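Local coordinates for cupin 2 conserved barrel domain protein (Leptotrichia buccalis, PDB 3RNS), which is of unknown function but belongs to the cupin superfamily of conserved beta-barrel proteins, at residues Asn36-Ile50 against Ile95-Lys109. Residues are numbered along the deposited sequence; the frame is centred on the assembly and turned at random. Where two conformers were deposited one is given.
Sequences NSYISLFSLAKDEEI and IEARDNLKLIEIGEK. With ACT (acetate ion), chain B.
Two groups grip the carbonyl oxygen of Leu-44. Leu-101 N reaches it through the strand pairing, whereas Asn-100 ND2 comes from above the carbonyl plane, 3.0 Å from Leu-44 O. Antiparallel strands 37-44 and 101-108 run side by side. On one face, the ring of Tyr-38 lies over Gly-107, whose CA sits 4.0 Å from the ring centroid in a CH-pi contact. With CG wedged between backbone N and carbonyl carbon (chi1 66°), the ring leans across the neighbouring strand and its hydroxyl donates to Glu-105 OE1, 2.6 Å from OH, meeting the carboxylate from above its plane. The other carboxylate oxygen, OE2, bonds Tyr-61 OH and lies 3.6 Å from Phe-42 CE1, while an acetate, probably from the crystallisation liquor, is held by Ser-40 OG. On the reverse face Ile-39 and Ile-104 lie side by side, their CG2 methyls 3.5 Å apart, and Ile-39 and Ile-106 pack on Ile-223 of strand 218-225. Beyond the type II turn at Ala-45 to Glu-48, strands 49-52 and 93-97 pair, and Arg-98 NH1 makes a weak, bent salt bridge to Asp-47 OD1. Such paired strands, in an order both chain halves share, are consistent with the cupin beta-barrel.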
ATOM      1  N   ASN A  36     -13.809  -8.566  -6.439  1.00 49.69           N
ATOM      2  CA  ASN A  36     -14.373  -7.412  -5.710  0.60 49.33           C
ATOM      3  C   ASN A  36     -13.378  -6.538  -4.963  1.00 46.99           C
ATOM      4  O   ASN A  36     -13.770  -5.736  -4.123  1.00 47.32           O
ATOM      5  CB  ASN A  36     -15.496  -7.837  -4.754  0.60 52.16           C
ATOM      6  CG  ASN A  36     -16.433  -6.670  -4.385  0.60 53.92           C
ATOM      7  OD1 ASN A  36     -16.901  -5.932  -5.255  0.60 54.34           O
ATOM      8  ND2 ASN A  36     -16.694  -6.502  -3.089  0.60 56.21           N
ATOM      9  N   SER A  37     -12.095  -6.625  -5.319  1.00 43.18           N
ATOM     10  CA  SER A  37     -11.136  -5.660  -4.823  1.00 40.71           C
ATOM     11  C   SER A  37      -9.901  -5.637  -5.760  1.00 37.92           C
ATOM     12  O   SER A  37      -9.681  -6.544  -6.559  1.00 37.23           O
ATOM     13  CB  SER A  37     -10.728  -5.985  -3.374  1.00 40.03           C
ATOM     14  OG  SER A  37     -10.170  -7.302  -3.286  1.00 39.97           O
ATOM     15  N   TYR A  38      -9.122  -4.591  -5.668  1.00 35.68           N
ATOM     16  CA  TYR A  38      -7.931  -4.447  -6.512  1.00 33.76           C
ATOM     17  C   TYR A  38      -6.964  -3.501  -5.887  1.00 31.66           C
ATOM     18  O   TYR A  38      -7.292  -2.743  -4.955  1.00 31.71           O
ATOM     19  CB  TYR A  38      -8.321  -3.905  -7.896  1.00 34.37           C
ATOM     20  CG  TYR A  38      -8.854  -2.494  -7.862  1.00 34.90           C
ATOM     21  CD1 TYR A  38     -10.203  -2.232  -7.622  1.00 40.09           C
ATOM     22  CD2 TYR A  38      -8.013  -1.419  -8.054  1.00 35.34           C
ATOM     23  CE1 TYR A  38     -10.686  -0.931  -7.584  1.00 40.17           C
ATOM     24  CE2 TYR A  38      -8.482  -0.114  -8.003  1.00 36.27           C
ATOM     25  CZ  TYR A  38      -9.807   0.123  -7.755  1.00 39.95           C
ATOM     26  OH  TYR A  38     -10.271   1.440  -7.685  1.00 41.53           O
ATOM     27  N   ILE A  39      -5.764  -3.508  -6.436  1.00 30.24           N
ATOM     28  CA  ILE A  39      -4.740  -2.570  -6.056  1.00 29.16           C
ATOM     29  C   ILE A  39      -4.166  -2.020  -7.362  1.00 29.08           C
ATOM     30  O   ILE A  39      -3.806  -2.819  -8.238  1.00 29.08           O
ATOM     31  CB  ILE A  39      -3.550  -3.215  -5.299  1.00 28.78           C
ATOM     32  CG1 ILE A  39      -3.969  -3.927  -3.999  1.00 30.36           C
ATOM     33  CG2 ILE A  39      -2.543  -2.141  -4.918  1.00 27.62           C
ATOM     34  CD1 ILE A  39      -2.748  -4.646  -3.235  1.00 26.72           C
ATOM     35  N   SER A  40      -4.106  -0.690  -7.474  1.00 28.01           N
ATOM     36  CA  SER A  40      -3.515  -0.025  -8.621  1.00 28.68           C
ATOM     37  C   SER A  40      -2.513   0.995  -8.151  1.00 28.48           C
ATOM     38  O   SER A  40      -2.613   1.455  -7.007  1.00 29.47           O
ATOM     39  CB  SER A  40      -4.601   0.667  -9.460  1.00 29.52           C
ATOM     40  OG  SER A  40      -5.324  -0.320 -10.143  1.00 29.11           O
ATOM     41  N   LEU A  41      -1.570   1.335  -9.039  1.00 27.69           N
ATOM     42  CA  LEU A  41      -0.662   2.448  -8.879  1.00 28.29           C
ATOM     43  C   LEU A  41      -0.960   3.590  -9.868  1.00 28.94           C
ATOM     44  O   LEU A  41      -1.355   3.360 -11.017  1.00 29.90           O
ATOM     45  CB  LEU A  41       0.781   1.976  -9.074  1.00 27.87           C
ATOM     46  CG  LEU A  41       1.279   0.778  -8.292  1.00 28.88           C
ATOM     47  CD1 LEU A  41       2.648   0.585  -8.780  1.00 32.63           C
ATOM     48  CD2 LEU A  41       1.283   1.079  -6.737  1.00 25.25           C
ATOM     49  N   PHE A  42      -0.788   4.820  -9.385  1.00 29.49           N
ATOM     50  CA  PHE A  42      -0.911   6.045 -10.159  1.00 29.06           C
ATOM     51  C   PHE A  42       0.308   6.912 -10.025  1.00 29.56           C
ATOM     52  O   PHE A  42       0.866   7.031  -8.916  1.00 29.65           O
ATOM     53  CB  PHE A  42      -2.104   6.855  -9.655  1.00 30.93           C
ATOM     54  CG  PHE A  42      -3.434   6.302 -10.077  1.00 31.28           C
ATOM     55  CD1 PHE A  42      -4.025   5.279  -9.380  1.00 32.84           C
ATOM     56  CD2 PHE A  42      -4.065   6.790 -11.200  1.00 35.06           C
ATOM     57  CE1 PHE A  42      -5.243   4.770  -9.793  1.00 35.74           C
ATOM     58  CE2 PHE A  42      -5.306   6.291 -11.614  1.00 35.70           C
ATOM     59  CZ  PHE A  42      -5.882   5.286 -10.898  1.00 37.26           C
ATOM     60  N   SER A  43       0.745   7.517 -11.132  1.00 29.50           N
ATOM     61  CA  SER A  43       1.700   8.633 -11.089  1.00 30.11           C
ATOM     62  C   SER A  43       1.115   9.794 -11.855  1.00 31.01           C
ATOM     63  O   SER A  43       0.768   9.649 -13.034  1.00 30.37           O
ATOM     64  CB  SER A  43       3.043   8.215 -11.692  1.00 31.20           C
ATOM     65  OG  SER A  43       3.967   9.281 -11.727  1.00 30.92           O
ATOM     66  N   LEU A  44       0.933  10.924 -11.175  1.00 31.15           N
ATOM     67  CA  LEU A  44       0.360  12.120 -11.758  1.00 32.83           C
ATOM     68  C   LEU A  44       1.427  13.189 -11.889  1.00 33.66           C
ATOM     69  O   LEU A  44       2.094  13.507 -10.919  1.00 34.77           O
ATOM     70  CB  LEU A  44      -0.731  12.693 -10.852  1.00 33.45           C
ATOM     71  CG  LEU A  44      -2.075  12.020 -10.736  1.00 35.56           C
ATOM     72  CD1 LEU A  44      -1.912  10.671 -10.043  1.00 34.46           C
ATOM     73  CD2 LEU A  44      -3.036  12.951  -9.946  1.00 35.39           C
ATOM     74  N   ALA A  45       1.581  13.753 -13.069  1.00 34.91           N
ATOM     75  CA  ALA A  45       2.545  14.832 -13.290  1.00 36.67           C
ATOM     76  C   ALA A  45       1.971  16.053 -12.620  1.00 38.18           C
ATOM     77  O   ALA A  45       0.755  16.145 -12.398  1.00 38.46           O
ATOM     78  CB  ALA A  45       2.762  15.130 -14.805  1.00 35.35           C
ATOM     79  N   LYS A  46       2.851  16.984 -12.299  1.00 40.11           N
ATOM     80  CA  LYS A  46       2.452  18.243 -11.685  1.00 41.91           C
ATOM     81  C   LYS A  46       1.288  18.856 -12.374  1.00 41.92           C
ATOM     82  O   LYS A  46       1.260  18.944 -13.582  1.00 40.84           O
ATOM     83  CB  LYS A  46       3.606  19.229 -11.719  1.00 43.27           C
ATOM     84  CG  LYS A  46       3.265  20.562 -11.090  1.00 48.64           C
ATOM     85  CD  LYS A  46       4.453  21.538 -11.200  1.00 53.16           C
ATOM     86  CE  LYS A  46       4.140  22.863 -10.536  1.00 57.15           C
ATOM     87  NZ  LYS A  46       5.366  23.421  -9.856  1.00 58.81           N
ATOM     88  N   ASP A  47       0.330  19.270 -11.580  1.00 43.36           N
ATOM     89  CA  ASP A  47      -0.870  19.960 -12.020  1.00 45.60           C
ATOM     90  C   ASP A  47      -1.876  19.095 -12.741  1.00 45.72           C
ATOM     91  O   ASP A  47      -2.910  19.595 -13.124  1.00 47.31           O
ATOM     92  CB  ASP A  47      -0.569  21.277 -12.794  1.00 48.15           C
ATOM     93  CG  ASP A  47      -0.013  22.403 -11.861  1.00 52.76           C
ATOM     94  OD1 ASP A  47      -0.287  22.412 -10.626  1.00 58.32           O
ATOM     95  OD2 ASP A  47       0.725  23.265 -12.352  1.00 58.68           O
ATOM     96  N   GLU A  48      -1.635  17.796 -12.904  1.00 45.29           N
ATOM     97  CA  GLU A  48      -2.670  16.928 -13.476  1.00 45.29           C
ATOM     98  C   GLU A  48      -3.640  16.519 -12.397  1.00 46.50           C
ATOM     99  O   GLU A  48      -3.373  16.674 -11.207  1.00 44.56           O
ATOM    100  CB  GLU A  48      -2.033  15.683 -14.118  1.00 44.35           C
ATOM    101  CG  GLU A  48      -1.137  16.059 -15.332  1.00 45.56           C
ATOM    102  CD  GLU A  48      -1.944  16.726 -16.459  1.00 50.00           C
ATOM    103  OE1 GLU A  48      -2.892  16.091 -16.964  1.00 53.79           O
ATOM    104  OE2 GLU A  48      -1.659  17.877 -16.840  1.00 52.99           O
ATOM    105  N   GLU A  49      -4.770  15.968 -12.813  1.00 49.50           N
ATOM    106  CA  GLU A  49      -5.712  15.413 -11.859  1.00 52.61           C
ATOM    107  C   GLU A  49      -6.426  14.144 -12.302  1.00 53.27           C
ATOM    108  O   GLU A  49      -6.560  13.869 -13.487  1.00 54.37           O
ATOM    109  CB  GLU A  49      -6.742  16.466 -11.484  1.00 54.71           C
ATOM    110  CG  GLU A  49      -7.530  17.015 -12.622  1.00 60.26           C
ATOM    111  CD  GLU A  49      -8.451  18.148 -12.163  1.00 67.62           C
ATOM    112  OE1 GLU A  49      -9.680  17.977 -12.321  1.00 72.39           O
ATOM    113  OE2 GLU A  49      -7.954  19.188 -11.632  1.00 71.48           O
ATOM    114  N   ILE A  50      -6.876  13.374 -11.328  1.00 54.02           N
ATOM    115  CA  ILE A  50      -7.805  12.294 -11.588  1.00 55.75           C
ATOM    116  C   ILE A  50      -9.130  12.702 -10.905  1.00 57.63           C
ATOM    117  O   ILE A  50      -9.115  13.297  -9.827  1.00 56.90           O
ATOM    118  CB  ILE A  50      -7.230  10.891 -11.143  1.00 54.95           C
ATOM    119  CG1 ILE A  50      -7.106  10.772  -9.635  1.00 56.59           C
ATOM    120  CG2 ILE A  50      -5.814  10.666 -11.703  1.00 53.35           C
ATOM    121  CD1 ILE A  50      -6.222   9.582  -9.134  1.00 56.94           C
ATOM    122  N   ILE A  95      -8.467  14.339  -7.359  1.00 45.72           N
ATOM    123  CA  ILE A  95      -7.092  14.377  -6.800  1.00 45.12           C
ATOM    124  C   ILE A  95      -6.170  15.188  -7.721  1.00 44.07           C
ATOM    125  O   ILE A  95      -6.025  14.839  -8.911  1.00 44.81           O
ATOM    126  CB  ILE A  95      -6.493  12.989  -6.655  1.00 44.62           C
ATOM    127  CG1 ILE A  95      -7.430  12.081  -5.829  1.00 48.16           C
ATOM    128  CG2 ILE A  95      -5.113  13.045  -5.991  1.00 43.21           C
ATOM    129  CD1 ILE A  95      -6.855  10.666  -5.565  1.00 47.84           C
ATOM    130  N   GLU A  96      -5.585  16.259  -7.180  1.00 42.10           N
ATOM    131  CA  GLU A  96      -4.696  17.145  -7.923  1.00 41.93           C
ATOM    132  C   GLU A  96      -3.268  16.976  -7.443  1.00 39.52           C
ATOM    133  O   GLU A  96      -2.975  16.963  -6.251  1.00 38.52           O
ATOM    134  CB  GLU A  96      -5.117  18.616  -7.778  1.00 43.40           C
ATOM    135  CG  GLU A  96      -6.496  18.927  -8.307  1.00 48.31           C
ATOM    136  CD  GLU A  96      -6.850  20.457  -8.317  1.00 54.31           C
ATOM    137  OE1 GLU A  96      -7.946  20.822  -8.804  1.00 56.68           O
ATOM    138  OE2 GLU A  96      -6.037  21.279  -7.845  1.00 57.41           O
ATOM    139  N   ALA A  97      -2.368  16.841  -8.388  1.00 38.38           N
ATOM    140  CA  ALA A  97      -0.948  16.770  -8.090  1.00 38.21           C
ATOM    141  C   ALA A  97      -0.323  18.182  -8.039  1.00 40.46           C
ATOM    142  O   ALA A  97      -0.400  18.916  -9.013  1.00 40.79           O
ATOM    143  CB  ALA A  97      -0.250  15.914  -9.169  1.00 34.89           C
ATOM    144  N   ARG A  98       0.336  18.526  -6.926  1.00 42.56           N
ATOM    145  CA  ARG A  98       1.069  19.790  -6.781  1.00 44.70           C
ATOM    146  C   ARG A  98       2.495  19.664  -7.290  1.00 44.83           C
ATOM    147  O   ARG A  98       3.126  20.636  -7.612  1.00 46.36           O
ATOM    148  CB  ARG A  98       1.097  20.224  -5.310  1.00 45.42           C
ATOM    149  CG  ARG A  98      -0.284  20.568  -4.802  1.00 50.74           C
ATOM    150  CD  ARG A  98      -0.765  21.926  -5.339  1.00 57.52           C
ATOM    151  NE  ARG A  98      -2.110  21.804  -5.900  1.00 61.09           N
ATOM    152  CZ  ARG A  98      -2.416  21.769  -7.184  1.00 62.66           C
ATOM    153  NH1 ARG A  98      -1.493  21.896  -8.124  1.00 64.95           N
ATOM    154  NH2 ARG A  98      -3.680  21.623  -7.527  1.00 65.93           N
ATOM    155  N   ASP A  99       2.986  18.438  -7.339  1.00 44.46           N
ATOM    156  CA  ASP A  99       4.266  18.071  -7.933  1.00 44.96           C
ATOM    157  C   ASP A  99       4.043  16.630  -8.490  1.00 43.08           C
ATOM    158  O   ASP A  99       2.900  16.282  -8.838  1.00 43.63           O
ATOM    159  CB  ASP A  99       5.346  18.119  -6.858  1.00 45.77           C
ATOM    160  CG  ASP A  99       4.988  17.287  -5.653  1.00 48.77           C
ATOM    161  OD1 ASP A  99       4.192  16.309  -5.814  1.00 51.40           O
ATOM    162  OD2 ASP A  99       5.493  17.609  -4.547  1.00 54.55           O
ATOM    163  N   ASN A 100       5.070  15.788  -8.579  1.00 40.96           N
ATOM    164  CA  ASN A 100       4.845  14.419  -9.105  1.00 39.03           C
ATOM    165  C   ASN A 100       4.281  13.504  -8.007  1.00 35.82           C
ATOM    166  O   ASN A 100       5.010  13.003  -7.183  1.00 35.77           O
ATOM    167  CB  ASN A 100       6.138  13.866  -9.661  1.00 39.89           C
ATOM    168  CG  ASN A 100       5.964  12.478 -10.350  1.00 40.78           C
ATOM    169  OD1 ASN A 100       6.974  11.828 -10.589  1.00 45.64           O
ATOM    170  ND2 ASN A 100       4.714  12.042 -10.683  1.00 39.36           N
ATOM    171  N   LEU A 101       2.964  13.347  -8.000  1.00 34.06           N
ATOM    172  CA  LEU A 101       2.240  12.638  -6.966  1.00 32.42           C
ATOM    173  C   LEU A 101       2.093  11.188  -7.365  1.00 31.11           C
ATOM    174  O   LEU A 101       1.649  10.894  -8.467  1.00 29.61           O
ATOM    175  CB  LEU A 101       0.873  13.263  -6.795  1.00 32.54           C
ATOM    176  CG  LEU A 101       0.025  12.615  -5.725  1.00 32.97           C
ATOM    177  CD1 LEU A 101       0.680  12.761  -4.306  1.00 25.62           C
ATOM    178  CD2 LEU A 101      -1.366  13.207  -5.817  1.00 30.78           C
ATOM    179  N   LYS A 102       2.506  10.283  -6.483  1.00 29.15           N
ATOM    180  CA  LYS A 102       2.369   8.869  -6.763  1.00 28.00           C
ATOM    181  C   LYS A 102       1.556   8.221  -5.661  1.00 28.52           C
ATOM    182  O   LYS A 102       1.750   8.498  -4.461  1.00 29.59           O
ATOM    183  CB  LYS A 102       3.735   8.195  -6.913  1.00 27.09           C
ATOM    184  CG  LYS A 102       4.546   8.772  -8.108  1.00 28.14           C
ATOM    185  CD  LYS A 102       5.824   8.042  -8.307  1.00 28.21           C
ATOM    186  CE  LYS A 102       6.669   8.672  -9.434  1.00 29.35           C
ATOM    187  NZ  LYS A 102       7.930   7.878  -9.564  1.00 27.01           N
ATOM    188  N   LEU A 103       0.661   7.330  -6.049  1.00 27.39           N
ATOM    189  CA  LEU A 103      -0.334   6.798  -5.114  1.00 27.25           C
ATOM    190  C   LEU A 103      -0.507   5.336  -5.353  1.00 27.66           C
ATOM    191  O   LEU A 103      -0.515   4.887  -6.535  1.00 28.57           O
ATOM    192  CB  LEU A 103      -1.663   7.480  -5.363  1.00 28.84           C
ATOM    193  CG  LEU A 103      -1.827   8.989  -5.159  1.00 30.27           C
ATOM    194  CD1 LEU A 103      -3.167   9.421  -5.663  1.00 31.14           C
ATOM    195  CD2 LEU A 103      -1.623   9.380  -3.682  1.00 30.55           C
ATOM    196  N   ILE A 104      -0.664   4.567  -4.272  1.00 28.44           N
ATOM    197  CA  ILE A 104      -1.257   3.251  -4.349  1.00 28.39           C
ATOM    198  C   ILE A 104      -2.757   3.448  -4.103  1.00 29.32           C
ATOM    199  O   ILE A 104      -3.138   4.067  -3.112  1.00 29.39           O
ATOM    200  CB  ILE A 104      -0.723   2.259  -3.259  1.00 27.93           C
ATOM    201  CG1 ILE A 104       0.803   2.188  -3.242  1.00 28.27           C
ATOM    202  CG2 ILE A 104      -1.345   0.873  -3.491  1.00 26.43           C
ATOM    203  CD1 ILE A 104       1.388   1.238  -2.182  1.00 29.62           C
ATOM    204  N   GLU A 105      -3.612   2.919  -4.983  1.00 29.07           N
ATOM    205  CA  GLU A 105      -5.040   3.000  -4.836  1.00 29.98           C
ATOM    206  C   GLU A 105      -5.557   1.583  -4.561  1.00 30.47           C
ATOM    207  O   GLU A 105      -5.315   0.685  -5.335  1.00 30.33           O
ATOM    208  CB  GLU A 105      -5.721   3.549  -6.113  1.00 31.48           C
ATOM    209  CG  GLU A 105      -7.254   3.609  -6.018  1.00 32.64           C
ATOM    210  CD  GLU A 105      -7.931   4.041  -7.329  1.00 36.16           C
ATOM    211  OE1 GLU A 105      -8.407   3.162  -8.077  1.00 40.20           O
ATOM    212  OE2 GLU A 105      -8.005   5.261  -7.610  1.00 36.87           O
ATOM    213  N   ILE A 106      -6.298   1.413  -3.483  1.00 31.41           N
ATOM    214  CA  ILE A 106      -6.855   0.127  -3.095  1.00 32.46           C
ATOM    215  C   ILE A 106      -8.348   0.352  -3.141  1.00 35.63           C
ATOM    216  O   ILE A 106      -8.834   1.289  -2.542  1.00 36.53           O
ATOM    217  CB  ILE A 106      -6.421  -0.316  -1.681  1.00 32.72           C
ATOM    218  CG1 ILE A 106      -4.902  -0.294  -1.525  1.00 30.54           C
ATOM    219  CG2 ILE A 106      -6.890  -1.714  -1.388  1.00 32.08           C
ATOM    220  CD1 ILE A 106      -4.337   1.015  -0.982  1.00 32.48           C
ATOM    221  N   GLY A 107      -9.052  -0.454  -3.903  1.00 36.76           N
ATOM    222  CA  GLY A 107     -10.459  -0.308  -4.019  1.00 41.02           C
ATOM    223  C   GLY A 107     -11.244  -1.564  -3.786  1.00 44.69           C
ATOM    224  O   GLY A 107     -10.753  -2.648  -4.068  1.00 44.16           O
ATOM    225  N   GLU A 108     -12.453  -1.396  -3.222  1.00 48.46           N
ATOM    226  CA  GLU A 108     -13.516  -2.411  -3.221  0.60 51.80           C
ATOM    227  C   GLU A 108     -14.399  -2.105  -4.416  1.00 53.90           C
ATOM    228  O   GLU A 108     -14.808  -0.950  -4.594  1.00 54.76           O
ATOM    229  CB  GLU A 108     -14.399  -2.316  -1.978  0.60 53.09           C
ATOM    230  CG  GLU A 108     -13.838  -2.907  -0.674  0.60 54.95           C
ATOM    231  CD  GLU A 108     -14.940  -3.572   0.174  0.60 60.79           C
ATOM    232  OE1 GLU A 108     -15.968  -2.905   0.468  0.60 64.85           O
ATOM    233  OE2 GLU A 108     -14.799  -4.773   0.521  0.60 63.21           O
ATOM    234  N   LYS A 109     -14.734  -3.100  -5.215  1.00 56.49           N
ATOM    235  CA  LYS A 109     -15.542  -2.796  -6.385  1.00 59.61           C
ATOM    236  C   LYS A 109     -17.040  -2.490  -6.009  1.00 63.16           C
ATOM    237  O   LYS A 109     -17.566  -1.415  -6.401  1.00 64.49           O
ATOM    238  CB  LYS A 109     -15.321  -3.854  -7.476  1.00 59.68           C
ATOM    239  CG  LYS A 109     -13.886  -3.785  -8.003  1.00 57.77           C
ATOM    240  CD  LYS A 109     -13.619  -4.637  -9.242  1.00 58.19           C
ATOM    241  CE  LYS A 109     -12.117  -4.902  -9.393  1.00 54.51           C
ATOM    242  NZ  LYS A 109     -11.844  -5.957 -10.387  1.00 54.62           N
TER
HETATM  243  C   ACT B 501      -7.165   1.399 -12.642  1.00 64.88           C
HETATM  244  O   ACT B 501      -7.701   1.818 -13.715  1.00 65.76           O
HETATM  245  OXT ACT B 501      -6.099   0.772 -12.787  1.00 64.35           O
HETATM  246  CH3 ACT B 501      -7.773   1.652 -11.296  1.00 63.72           C